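Local coordinates for protein putative citrate lyase, alfa subunit (Streptococcus mutans, PDB 2HJ0) that probably serves as an alpha subunit of the citrate lyase type, an alpha/beta protein of the CitF family built round two mixed beta sheets, at residues F73-Y78 against I102-E107; G125-V130 against R394-G399; S68-F73 against A165-P170; V204-T209 against D232-P237. All coordinates share one frame; numbering follows the deposited sequence.

Overall arrangement
From the N terminus, strand 66-69 opens interaction 3, whose loop closes when residues 165-170 pair beside it. Interaction 1 lies within that loop and joins the segment after strand 66-69 to the one after strand 95-99; Phe73 is common to both, but touches across only in interaction 3. Residues 125-130 then open interaction 2, which closes only at residues 394-399, so it crosses interaction 3 and encloses interaction 4 (204-209 with 232-237). Interactions 3 and 4 reach one sheet, where strands 164-169 and 202-207 are neighbours, while interaction 2 ties that sheet to the chain between strands 369-372 and 409-413 of the second sheet. Interactions 1 and 2 touch, their centres about 12 Å apart.

Interaction 1: residues F73-Y78 against I102-E107; sequences FREGDY and IANVHE
The carboxylate of Glu75 grips two consecutive backbone amides. Asn104 N donates to Glu75 OE2 over 3.0 Å in a nearly straight bond (168° at the hydrogen), and Val105 N reaches Glu75 OE1 over 2.9 Å along a more bent path. Each oxygen offers its syn lone pair, on the side of the other oxygen. With CG opposite the carbonyl carbon (chi1 -63°) and a further bend at chi2, the Glu75 chain folds back until its CD lies 3.5 Å from Ala103 CB. A second polar link runs from His106 NE2 to Asp77 OD2 at 3.0 Å; the oxygen lies in the imidazole plane, whereas the His106 nitrogen stands 38° out of the Asp77 carboxylate plane. Val105 packs against the Glu75 backbone, its CG1 3.6 Å from Glu75 O. Both segments leave the carboxyl ends of adjacent parallel strands, 66-69 and 95-99, before helices 79-89 and 109-114, as strand-to-helix loops consistent with the Rossmann-like clan of this family. Further out, Ala103 N donates to His106 ND1 (2.8 Å), which pins the ring from its other nitrogen. Asp77 OD2 also accepts Met80 N of the following helix, and Asn104 OD1 takes Lys129 N. Arg74, on the same turn as Glu75, has its side chain about 3 Å from a bound citric acid, probably from the crystallisation liquor.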
loop_
_atom_site.group_PDB
_atom_site.type_symbol
_atom_site.label_atom_id
_atom_site.label_comp_id
_atom_site.label_asym_id
_atom_site.label_seq_id
_atom_site.Cartn_x
_atom_site.Cartn_y
_atom_site.Cartn_z
ATOM N N PHE A 73 5.140 -20.231 0.008
ATOM C CA PHE A 73 4.659 -21.599 -0.212
ATOM C C PHE A 73 5.671 -22.620 0.319
ATOM O O PHE A 73 5.436 -23.838 0.297
ATOM C CB PHE A 73 4.414 -21.856 -1.698
ATOM C CG PHE A 73 3.220 -21.145 -2.230
ATOM C CD1 PHE A 73 3.338 -20.240 -3.274
ATOM C CD2 PHE A 73 1.968 -21.372 -1.672
ATOM C CE1 PHE A 73 2.228 -19.573 -3.755
ATOM C CE2 PHE A 73 0.844 -20.712 -2.142
ATOM C CZ PHE A 73 0.970 -19.810 -3.185
ATOM N N ARG A 74 6.801 -22.103 0.787
ATOM C CA ARG A 74 7.863 -22.922 1.327
ATOM C C ARG A 74 8.197 -24.132 0.476
ATOM O O ARG A 74 8.366 -23.999 -0.730
ATOM C CB ARG A 74 7.503 -23.333 2.739
ATOM C CG ARG A 74 7.352 -22.128 3.613
ATOM C CD ARG A 74 7.554 -22.483 5.049
ATOM N NE ARG A 74 6.276 -22.688 5.699
ATOM C CZ ARG A 74 6.143 -23.140 6.933
ATOM N NH1 ARG A 74 4.923 -23.298 7.449
ATOM N NH2 ARG A 74 7.234 -23.436 7.633
ATOM N N GLU A 75 8.292 -25.310 1.096
ATOM C CA GLU A 75 8.644 -26.536 0.372
ATOM C C GLU A 75 7.615 -26.964 -0.651
ATOM O O GLU A 75 7.830 -27.923 -1.392
ATOM C CB GLU A 75 8.880 -27.689 1.343
ATOM C CG GLU A 75 10.055 -27.493 2.297
ATOM C CD GLU A 75 11.415 -27.396 1.590
ATOM O OE1 GLU A 75 11.548 -27.883 0.443
ATOM O OE2 GLU A 75 12.348 -26.841 2.209
ATOM N N GLY A 76 6.492 -26.260 -0.684
ATOM C CA GLY A 76 5.463 -26.600 -1.639
ATOM C C GLY A 76 5.510 -25.697 -2.852
ATOM O O GLY A 76 4.666 -25.825 -3.739
ATOM N N ASP A 77 6.494 -24.800 -2.922
ATOM C CA ASP A 77 6.574 -23.875 -4.060
ATOM C C ASP A 77 6.798 -24.510 -5.426
ATOM O O ASP A 77 7.570 -25.455 -5.570
ATOM C CB ASP A 77 7.666 -22.821 -3.869
ATOM C CG ASP A 77 7.795 -21.920 -5.080
ATOM O OD1 ASP A 77 6.884 -21.101 -5.300
ATOM O OD2 ASP A 77 8.782 -22.052 -5.839
ATOM N N TYR A 78 6.127 -23.961 -6.435
ATOM C CA TYR A 78 6.259 -24.438 -7.803
ATOM C C TYR A 78 6.693 -23.312 -8.735
ATOM O O TYR A 78 7.288 -23.568 -9.773
ATOM C CB TYR A 78 4.934 -24.992 -8.307
ATOM C CG TYR A 78 4.529 -26.339 -7.756
ATOM C CD1 TYR A 78 3.262 -26.850 -8.021
ATOM C CD2 TYR A 78 5.396 -27.105 -6.979
ATOM C CE1 TYR A 78 2.857 -28.083 -7.531
ATOM C CE2 TYR A 78 4.996 -28.356 -6.480
ATOM C CZ TYR A 78 3.713 -28.832 -6.764
ATOM O OH TYR A 78 3.267 -30.040 -6.269
ATOM N N ILE A 102 15.181 -19.449 -0.011
ATOM C CA ILE A 102 15.256 -20.660 -0.835
ATOM C C ILE A 102 15.007 -21.946 -0.049
ATOM O O ILE A 102 15.620 -22.174 0.992
ATOM C CB ILE A 102 16.658 -20.723 -1.544
ATOM C CG1 ILE A 102 16.762 -19.601 -2.585
ATOM C CG2 ILE A 102 16.860 -22.048 -2.234
ATOM C CD1 ILE A 102 18.145 -19.388 -3.122
ATOM N N ALA A 103 14.113 -22.794 -0.545
ATOM C CA ALA A 103 13.810 -24.057 0.139
ATOM C C ALA A 103 14.476 -25.254 -0.564
ATOM O O ALA A 103 15.141 -25.076 -1.580
ATOM C CB ALA A 103 12.288 -24.261 0.209
ATOM N N ASN A 104 14.300 -26.462 -0.019
ATOM C CA ASN A 104 14.891 -27.671 -0.603
ATOM C C ASN A 104 14.248 -28.084 -1.927
ATOM O O ASN A 104 14.901 -28.660 -2.802
ATOM C CB ASN A 104 14.807 -28.866 0.351
ATOM C CG ASN A 104 15.678 -28.707 1.590
ATOM O OD1 ASN A 104 16.884 -28.439 1.516
ATOM N ND2 ASN A 104 15.061 -28.887 2.747
ATOM N N VAL A 105 12.967 -27.796 -2.091
ATOM C CA VAL A 105 12.280 -28.174 -3.312
ATOM C C VAL A 105 12.872 -27.391 -4.470
ATOM O O VAL A 105 12.617 -27.699 -5.634
ATOM C CB VAL A 105 10.771 -27.876 -3.202
ATOM C CG1 VAL A 105 10.539 -26.365 -3.118
ATOM C CG2 VAL A 105 10.036 -28.473 -4.386
ATOM N N HIS A 106 13.662 -26.374 -4.137
ATOM C CA HIS A 106 14.303 -25.544 -5.143
ATOM C C HIS A 106 15.601 -26.169 -5.657
ATOM O O HIS A 106 16.452 -25.473 -6.195
ATOM C CB HIS A 106 14.581 -24.150 -4.566
ATOM C CG HIS A 106 13.343 -23.338 -4.326
ATOM N ND1 HIS A 106 13.190 -22.519 -3.227
ATOM C CD2 HIS A 106 12.207 -23.213 -5.052
ATOM C CE1 HIS A 106 12.010 -21.926 -3.286
ATOM N NE2 HIS A 106 11.394 -22.331 -4.383
ATOM N N GLU A 107 15.741 -27.482 -5.502
ATOM C CA GLU A 107 16.945 -28.187 -5.947
ATOM C C GLU A 107 17.320 -27.917 -7.406
ATOM O O GLU A 107 18.499 -27.764 -7.731
ATOM C CB GLU A 107 16.780 -29.687 -5.746
ATOM C CG GLU A 107 18.072 -30.479 -5.842
ATOM C CD GLU A 107 17.813 -31.971 -5.996
ATOM O OE1 GLU A 107 17.293 -32.368 -7.070
ATOM O OE2 GLU A 107 18.113 -32.746 -5.049
#

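Interaction 2: residues G125-V130 against R394-G399; sequences GLRDKV and RGASGG
Arg394 sends CG between its backbone N and carbonyl carbon (chi1 63°) and bends again at chi3, which turns its guanidinium back to Asp128. There Arg394 NH1 and Asp128 OD1 form a salt bridge at 3.2 Å; the oxygen stands at the edge of the guanidinium, in its plane, and the two flat groups are turned 30° apart. The hydrogen bond within this pair is weak, with only 126° at the hydrogen. Arg127 is kinked instead at chi2, and its guanidinium swings over Ala396, whose CB touches one face near the rim, 3.9 Å from Arg127 NH1.

The backbones also meet. Gly125 and Ala396 form a single bridge, their CA atoms 3.8 Å apart, and Gly125 CA makes a CA-H...O contact of 3.5 Å with Gly395 O. Arg127 CA lies 3.7 Å from Arg394 O. The touching parts run in nearly opposite directions. Residues 125-130 follow strand 118-123 of the ten-strand sheet and lead into helix 127-135, whereas 394-399 precede helix 400-406, between strands 369-372 and 409-413 of the second sheet. The contact therefore joins the two sheet-bearing halves of the chain.

Asp128 is shared: its OD2 accepts Asn104 ND2, a firmer bond than the one to Arg394, whose NH2 has a long, weak ion pair with Asp390. The Arg394 charge thus appears to be balanced by two loose acidic contacts, while the Arg127 side chain lies about 3 Å from a bound citric acid, probably from the crystallisation liquor, which may mark a pocket that accepts anions.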
loop_
_atom_site.group_PDB
_atom_site.type_symbol
_atom_site.label_atom_id
_atom_site.label_comp_id
_atom_site.label_asym_id
_atom_site.label_seq_id
_atom_site.Cartn_x
_atom_site.Cartn_y
_atom_site.Cartn_z
ATOM N N GLY A 125 17.860 -17.652 3.202
ATOM C CA GLY A 125 18.542 -18.919 3.370
ATOM C C GLY A 125 18.627 -19.750 2.111
ATOM O O GLY A 125 18.097 -19.385 1.068
ATOM N N LEU A 126 19.296 -20.883 2.203
ATOM C CA LEU A 126 19.425 -21.732 1.041
ATOM C C LEU A 126 18.971 -23.145 1.388
ATOM O O LEU A 126 18.663 -23.939 0.500
ATOM C CB LEU A 126 20.885 -21.720 0.565
ATOM C CG LEU A 126 21.493 -20.336 0.305
ATOM C CD1 LEU A 126 22.983 -20.473 0.097
ATOM C CD2 LEU A 126 20.831 -19.685 -0.896
ATOM N N ARG A 127 18.912 -23.437 2.687
ATOM C CA ARG A 127 18.516 -24.748 3.215
ATOM C C ARG A 127 19.506 -25.835 2.821
ATOM O O ARG A 127 20.550 -25.556 2.239
ATOM C CB ARG A 127 17.102 -25.151 2.760
ATOM C CG ARG A 127 15.962 -24.285 3.306
ATOM C CD ARG A 127 16.010 -24.116 4.834
ATOM N NE ARG A 127 15.076 -23.089 5.320
ATOM C CZ ARG A 127 15.083 -22.586 6.556
ATOM N NH1 ARG A 127 14.202 -21.660 6.907
ATOM N NH2 ARG A 127 15.981 -23.006 7.443
ATOM N N ASP A 128 19.148 -27.075 3.140
ATOM C CA ASP A 128 19.970 -28.259 2.889
ATOM C C ASP A 128 20.609 -28.421 1.507
ATOM O O ASP A 128 21.818 -28.241 1.351
ATOM C CB ASP A 128 19.150 -29.513 3.218
ATOM C CG ASP A 128 18.570 -29.486 4.636
ATOM O OD1 ASP A 128 19.350 -29.336 5.613
ATOM O OD2 ASP A 128 17.333 -29.626 4.780
ATOM N N LYS A 129 19.795 -28.776 0.516
ATOM C CA LYS A 129 20.263 -29.009 -0.848
ATOM C C LYS A 129 20.981 -27.851 -1.543
ATOM O O LYS A 129 22.164 -27.962 -1.873
ATOM C CB LYS A 129 19.094 -29.486 -1.714
ATOM C CG LYS A 129 18.313 -30.617 -1.076
ATOM C CD LYS A 129 17.561 -31.447 -2.100
ATOM C CE LYS A 129 16.881 -32.627 -1.420
ATOM N NZ LYS A 129 17.839 -33.375 -0.540
ATOM N N VAL A 130 20.282 -26.745 -1.783
ATOM C CA VAL A 130 20.918 -25.610 -2.447
ATOM C C VAL A 130 22.131 -25.128 -1.653
ATOM O O VAL A 130 23.181 -24.843 -2.225
ATOM C CB VAL A 130 19.938 -24.425 -2.631
ATOM C CG1 VAL A 130 20.658 -23.243 -3.276
ATOM C CG2 VAL A 130 18.762 -24.853 -3.489
ATOM N N ARG A 394 23.201 -24.288 5.607
ATOM C CA ARG A 394 21.942 -25.029 5.615
ATOM C C ARG A 394 20.906 -24.296 6.450
ATOM O O ARG A 394 19.793 -24.784 6.640
ATOM C CB ARG A 394 22.146 -26.444 6.167
ATOM C CG ARG A 394 22.607 -26.492 7.619
ATOM C CD ARG A 394 22.972 -27.906 8.066
ATOM N NE ARG A 394 24.020 -28.522 7.234
ATOM C CZ ARG A 394 23.812 -29.160 6.081
ATOM N NH1 ARG A 394 22.586 -29.280 5.589
ATOM N NH2 ARG A 394 24.829 -29.703 5.433
ATOM N N GLY A 395 21.279 -23.118 6.937
ATOM C CA GLY A 395 20.379 -22.335 7.758
ATOM C C GLY A 395 19.683 -21.204 7.029
ATOM O O GLY A 395 19.371 -21.306 5.843
ATOM N N ALA A 396 19.430 -20.123 7.756
ATOM C CA ALA A 396 18.769 -18.950 7.203
ATOM C C ALA A 396 18.849 -17.790 8.182
ATOM O O ALA A 396 18.696 -17.961 9.399
ATOM C CB ALA A 396 17.326 -19.264 6.902
ATOM N N SER A 397 19.087 -16.603 7.642
ATOM C CA SER A 397 19.174 -15.401 8.461
ATOM C C SER A 397 17.788 -14.995 9.002
ATOM O O SER A 397 17.654 -14.593 10.158
ATOM C CB SER A 397 19.772 -14.261 7.637
ATOM O OG SER A 397 19.986 -13.116 8.443
ATOM N N GLY A 398 16.766 -15.111 8.158
ATOM C CA GLY A 398 15.428 -14.748 8.575
ATOM C C GLY A 398 15.383 -13.374 9.220
ATOM O O GLY A 398 16.037 -12.441 8.758
ATOM N N GLY A 399 14.607 -13.246 10.293
ATOM C CA GLY A 399 14.507 -11.970 10.971
ATOM C C GLY A 399 15.263 -11.995 12.286
ATOM O O GLY A 399 15.137 -11.092 13.118
#

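Interaction 3: residues S68-F73 against A165-P170; sequences SFHHHF and AFLGAP
Phe166 N donates to Ser68 O across 3.0 Å, with 152° at the hydrogen and the donor tilted 25° from the carbonyl plane. Together with the backbone bond of Ser68 with Val164, it fits a parallel bridge of Ser68 with Ala165, their CA atoms 4.7 Å apart and both side chains on one face of the sheet. On that face Ser68 OG lies against Ala165 CB, while its polar partner is Asp196 of helix 191-199. The next residues, Phe69 and Phe166, point together to the other face and lie side by side. Their planes differ by 20°, but the centroids are 5.8 Å apart, so the rings are slid past each other with little overlap; the touch is Phe69 CE2 on Phe166 CB, 3.6 Å away. Val83 of helix 79-89 touches both side chains. Past the paired residues the chains spread, and Phe73 reaches across: its CZ meets Pro170 CD at 3.8 Å, and its ring edge faces the backbone of Gly168. Strands 66-69 and 164-169 are thus parallel neighbours near the middle of a mixed sheet with helices on both faces, the three-layer alpha/beta arrangement of Rossmann-like folds.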
loop_
_atom_site.group_PDB
_atom_site.type_symbol
_atom_site.label_atom_id
_atom_site.label_comp_id
_atom_site.label_asym_id
_atom_site.label_seq_id
_atom_site.Cartn_x
_atom_site.Cartn_y
_atom_site.Cartn_z
ATOM N N SER A 68 12.976 -11.694 -9.052
ATOM C CA SER A 68 12.692 -12.098 -7.671
ATOM C C SER A 68 11.510 -13.057 -7.553
ATOM O O SER A 68 10.722 -13.223 -8.493
ATOM C CB SER A 68 12.422 -10.862 -6.812
ATOM O OG SER A 68 11.408 -10.050 -7.382
ATOM N N PHE A 69 11.402 -13.669 -6.374
ATOM C CA PHE A 69 10.342 -14.627 -6.041
ATOM C C PHE A 69 10.161 -14.595 -4.532
ATOM O O PHE A 69 11.034 -14.104 -3.827
ATOM C CB PHE A 69 10.727 -16.064 -6.418
ATOM C CG PHE A 69 11.250 -16.220 -7.813
ATOM C CD1 PHE A 69 12.593 -16.004 -8.099
ATOM C CD2 PHE A 69 10.400 -16.595 -8.843
ATOM C CE1 PHE A 69 13.079 -16.155 -9.394
ATOM C CE2 PHE A 69 10.873 -16.751 -10.137
ATOM C CZ PHE A 69 12.215 -16.531 -10.412
ATOM N N HIS A 70 9.040 -15.114 -4.030
ATOM C CA HIS A 70 8.843 -15.146 -2.590
ATOM C C HIS A 70 8.783 -16.603 -2.136
ATOM O O HIS A 70 8.643 -17.502 -2.962
ATOM C CB HIS A 70 7.576 -14.408 -2.186
ATOM C CG HIS A 70 6.318 -15.110 -2.570
ATOM N ND1 HIS A 70 5.513 -14.677 -3.601
ATOM C CD2 HIS A 70 5.754 -16.246 -2.097
ATOM C CE1 HIS A 70 4.511 -15.522 -3.753
ATOM N NE2 HIS A 70 4.634 -16.484 -2.854
ATOM N N HIS A 71 8.905 -16.844 -0.833
ATOM C CA HIS A 71 8.872 -18.214 -0.318
ATOM C C HIS A 71 7.690 -18.545 0.602
ATOM O O HIS A 71 7.803 -19.410 1.491
ATOM C CB HIS A 71 10.179 -18.529 0.422
ATOM C CG HIS A 71 10.366 -17.746 1.682
ATOM N ND1 HIS A 71 10.597 -16.389 1.687
ATOM C CD2 HIS A 71 10.317 -18.122 2.982
ATOM C CE1 HIS A 71 10.679 -15.960 2.933
ATOM N NE2 HIS A 71 10.509 -16.991 3.740
ATOM N N HIS A 72 6.551 -17.895 0.390
ATOM C CA HIS A 72 5.407 -18.166 1.258
ATOM C C HIS A 72 4.839 -19.571 1.118
ATOM O O HIS A 72 4.151 -20.056 2.012
ATOM C CB HIS A 72 4.311 -17.122 1.044
ATOM C CG HIS A 72 4.558 -15.839 1.768
ATOM N ND1 HIS A 72 4.775 -14.645 1.116
ATOM C CD2 HIS A 72 4.601 -15.559 3.091
ATOM C CE1 HIS A 72 4.939 -13.682 2.006
ATOM N NE2 HIS A 72 4.835 -14.209 3.213
ATOM N N PHE A 73 5.140 -20.231 0.008
ATOM C CA PHE A 73 4.659 -21.599 -0.212
ATOM C C PHE A 73 5.671 -22.620 0.319
ATOM O O PHE A 73 5.436 -23.838 0.297
ATOM C CB PHE A 73 4.414 -21.856 -1.698
ATOM C CG PHE A 73 3.220 -21.145 -2.230
ATOM C CD1 PHE A 73 3.338 -20.240 -3.274
ATOM C CD2 PHE A 73 1.968 -21.372 -1.672
ATOM C CE1 PHE A 73 2.228 -19.573 -3.755
ATOM C CE2 PHE A 73 0.844 -20.712 -2.142
ATOM C CZ PHE A 73 0.970 -19.810 -3.185
ATOM N N ALA A 165 9.572 -9.337 -11.261
ATOM C CA ALA A 165 9.235 -10.129 -10.095
ATOM C C ALA A 165 8.159 -11.129 -10.473
ATOM O O ALA A 165 7.074 -10.750 -10.918
ATOM C CB ALA A 165 8.751 -9.242 -8.977
ATOM N N PHE A 166 8.472 -12.410 -10.315
ATOM C CA PHE A 166 7.513 -13.460 -10.600
ATOM C C PHE A 166 6.941 -13.877 -9.260
ATOM O O PHE A 166 7.599 -14.595 -8.518
ATOM C CB PHE A 166 8.219 -14.621 -11.263
ATOM C CG PHE A 166 8.800 -14.272 -12.592
ATOM C CD1 PHE A 166 8.006 -14.259 -13.726
ATOM C CD2 PHE A 166 10.145 -13.946 -12.708
ATOM C CE1 PHE A 166 8.552 -13.927 -14.958
ATOM C CE2 PHE A 166 10.696 -13.612 -13.937
ATOM C CZ PHE A 166 9.906 -13.602 -15.061
ATOM N N LEU A 167 5.729 -13.413 -8.954
ATOM C CA LEU A 167 5.086 -13.711 -7.672
ATOM C C LEU A 167 3.923 -14.709 -7.733
ATOM O O LEU A 167 3.026 -14.573 -8.558
ATOM C CB LEU A 167 4.575 -12.413 -7.031
ATOM C CG LEU A 167 5.541 -11.231 -6.982
ATOM C CD1 LEU A 167 4.873 -10.033 -6.306
ATOM C CD2 LEU A 167 6.807 -11.643 -6.229
ATOM N N GLY A 168 3.928 -15.703 -6.848
ATOM C CA GLY A 168 2.833 -16.653 -6.842
ATOM C C GLY A 168 1.701 -16.135 -5.968
ATOM O O GLY A 168 1.960 -15.611 -4.895
ATOM N N ALA A 169 0.457 -16.246 -6.429
ATOM C CA ALA A 169 -0.688 -15.790 -5.645
ATOM C C ALA A 169 -1.801 -16.818 -5.753
ATOM O O ALA A 169 -2.249 -17.166 -6.857
ATOM C CB ALA A 169 -1.175 -14.456 -6.141
ATOM N N PRO A 170 -2.255 -17.339 -4.607
ATOM C CA PRO A 170 -3.328 -18.333 -4.625
ATOM C C PRO A 170 -4.627 -17.860 -5.277
ATOM O O PRO A 170 -5.519 -18.667 -5.548
ATOM C CB PRO A 170 -3.492 -18.703 -3.149
ATOM C CG PRO A 170 -2.985 -17.514 -2.423
ATOM C CD PRO A 170 -1.766 -17.122 -3.238
#

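Interaction 4: residues V204-T209 against D232-P237; sequences VIVTDT and DAIGDP
Asp208 and Ile234 point toward each other, the Asp208 side chain packing along the CG1-CD1 branch of Ile234. The Asp208 carboxylate stands nearly at right angles to the 233-234 peptide plane, and Ile234 N meets OD1 from above the carboxylate plane, 77° out of it. The bond is nonetheless short and straight: Ile234 N to Asp208 OD1 is 2.9 Å, with 164° at the hydrogen. Ile234 answers by setting CG1 between its backbone N and carbonyl carbon (chi1 61°), which puts CG1 and CD1 each 3.7 Å from Asp208 CB. Its other branch, CG2, turns back to the end of the strand and rests 3.5 Å from Val206 O, with Val206 CG1 a looser neighbour at 4.2 Å. Strand 202-207 here runs out into a loop beside the turn that follows strand 227-230, its parallel neighbour in the sheet, and Phe73 packs on Ile234.

Asp208 OD1 also accepts a bond from Thr185 OG1, so that one oxygen is held by two donors. Asp208 OD2, in contrast, lies beside Asp232 O, another acceptor; Lys184 NZ, hydrogen-bonded to Asp232 O and in a long, weak ion pair with Asp208 OD2, probably eases the closeness of the two acceptors and partly balances the Asp208 charge.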
loop_
_atom_site.group_PDB
_atom_site.type_symbol
_atom_site.label_atom_id
_atom_site.label_comp_id
_atom_site.label_asym_id
_atom_site.label_seq_id
_atom_site.Cartn_x
_atom_site.Cartn_y
_atom_site.Cartn_z
ATOM N N VAL A 204 4.965 -9.951 -12.485
ATOM C CA VAL A 204 4.189 -11.008 -13.126
ATOM C C VAL A 204 3.638 -11.897 -12.016
ATOM O O VAL A 204 4.412 -12.594 -11.366
ATOM C CB VAL A 204 5.079 -11.888 -14.031
ATOM C CG1 VAL A 204 4.310 -13.119 -14.481
ATOM C CG2 VAL A 204 5.531 -11.110 -15.227
ATOM N N ILE A 205 2.332 -11.870 -11.763
ATOM C CA ILE A 205 1.818 -12.751 -10.720
ATOM C C ILE A 205 1.305 -14.024 -11.403
ATOM O O ILE A 205 0.633 -13.956 -12.438
ATOM C CB ILE A 205 0.666 -12.096 -9.834
ATOM C CG1 ILE A 205 -0.659 -12.115 -10.575
ATOM C CG2 ILE A 205 1.011 -10.675 -9.410
ATOM C CD1 ILE A 205 -1.488 -13.264 -10.156
ATOM N N VAL A 206 1.661 -15.179 -10.842
ATOM C CA VAL A 206 1.264 -16.486 -11.375
ATOM C C VAL A 206 0.228 -17.065 -10.421
ATOM O O VAL A 206 0.545 -17.436 -9.280
ATOM C CB VAL A 206 2.476 -17.453 -11.434
ATOM C CG1 VAL A 206 2.106 -18.730 -12.192
ATOM C CG2 VAL A 206 3.652 -16.749 -12.058
ATOM N N THR A 207 -1.013 -17.135 -10.878
ATOM C CA THR A 207 -2.053 -17.645 -10.012
ATOM C C THR A 207 -2.473 -19.046 -10.345
ATOM O O THR A 207 -2.284 -19.550 -11.459
ATOM C CB THR A 207 -3.313 -16.763 -10.018
ATOM O OG1 THR A 207 -4.182 -17.156 -8.942
ATOM C CG2 THR A 207 -4.040 -16.896 -11.334
ATOM N N ASP A 208 -3.086 -19.658 -9.353
ATOM C CA ASP A 208 -3.540 -21.019 -9.453
ATOM C C ASP A 208 -5.033 -21.031 -9.681
ATOM O O ASP A 208 -5.591 -22.013 -10.170
ATOM C CB ASP A 208 -3.210 -21.723 -8.147
ATOM C CG ASP A 208 -2.946 -23.156 -8.343
ATOM O OD1 ASP A 208 -2.394 -23.781 -7.402
ATOM O OD2 ASP A 208 -3.302 -23.641 -9.451
ATOM N N THR A 209 -5.680 -19.934 -9.298
ATOM C CA THR A 209 -7.118 -19.825 -9.450
ATOM C C THR A 209 -7.472 -18.413 -9.849
ATOM O O THR A 209 -7.107 -17.464 -9.163
ATOM C CB THR A 209 -7.845 -20.215 -8.139
ATOM O OG1 THR A 209 -7.867 -19.101 -7.244
ATOM C CG2 THR A 209 -7.107 -21.389 -7.454
ATOM N N ASP A 232 -1.923 -24.709 -13.807
ATOM C CA ASP A 232 -2.655 -25.772 -13.126
ATOM C C ASP A 232 -2.418 -25.781 -11.614
ATOM O O ASP A 232 -3.350 -26.025 -10.845
ATOM C CB ASP A 232 -2.297 -27.141 -13.726
ATOM C CG ASP A 232 -3.163 -28.273 -13.167
ATOM O OD1 ASP A 232 -4.414 -28.208 -13.322
ATOM O OD2 ASP A 232 -2.595 -29.225 -12.571
ATOM N N ALA A 233 -1.184 -25.503 -11.192
ATOM C CA ALA A 233 -0.839 -25.484 -9.765
ATOM C C ALA A 233 0.406 -24.670 -9.473
ATOM O O ALA A 233 1.433 -24.861 -10.111
ATOM C CB ALA A 233 -0.635 -26.901 -9.250
ATOM N N ILE A 234 0.325 -23.780 -8.494
ATOM C CA ILE A 234 1.475 -22.964 -8.148
ATOM C C ILE A 234 2.184 -23.554 -6.953
ATOM O O ILE A 234 3.350 -23.259 -6.700
ATOM C CB ILE A 234 1.060 -21.544 -7.818
ATOM C CG1 ILE A 234 0.110 -21.556 -6.625
ATOM C CG2 ILE A 234 0.377 -20.924 -9.017
ATOM C CD1 ILE A 234 -0.423 -20.204 -6.275
ATOM N N GLY A 235 1.478 -24.399 -6.219
ATOM C CA GLY A 235 2.078 -25.020 -5.056
ATOM C C GLY A 235 1.522 -26.403 -4.802
ATOM O O GLY A 235 0.460 -26.755 -5.306
ATOM N N ASP A 236 2.240 -27.187 -4.009
ATOM C CA ASP A 236 1.819 -28.540 -3.686
ATOM C C ASP A 236 0.541 -28.510 -2.854
ATOM O O ASP A 236 0.471 -27.825 -1.836
ATOM C CB ASP A 236 2.924 -29.259 -2.914
ATOM C CG ASP A 236 2.792 -30.767 -2.979
ATOM O OD1 ASP A 236 1.716 -31.287 -2.594
ATOM O OD2 ASP A 236 3.770 -31.427 -3.411
ATOM N N PRO A 237 -0.485 -29.265 -3.278
ATOM C CA PRO A 237 -1.780 -29.345 -2.597
ATOM C C PRO A 237 -1.710 -29.367 -1.072
ATOM O O PRO A 237 -1.908 -28.341 -0.419
ATOM C CB PRO A 237 -2.379 -30.624 -3.163
ATOM C CG PRO A 237 -1.890 -30.605 -4.575
ATOM C CD PRO A 237 -0.436 -30.208 -4.411
#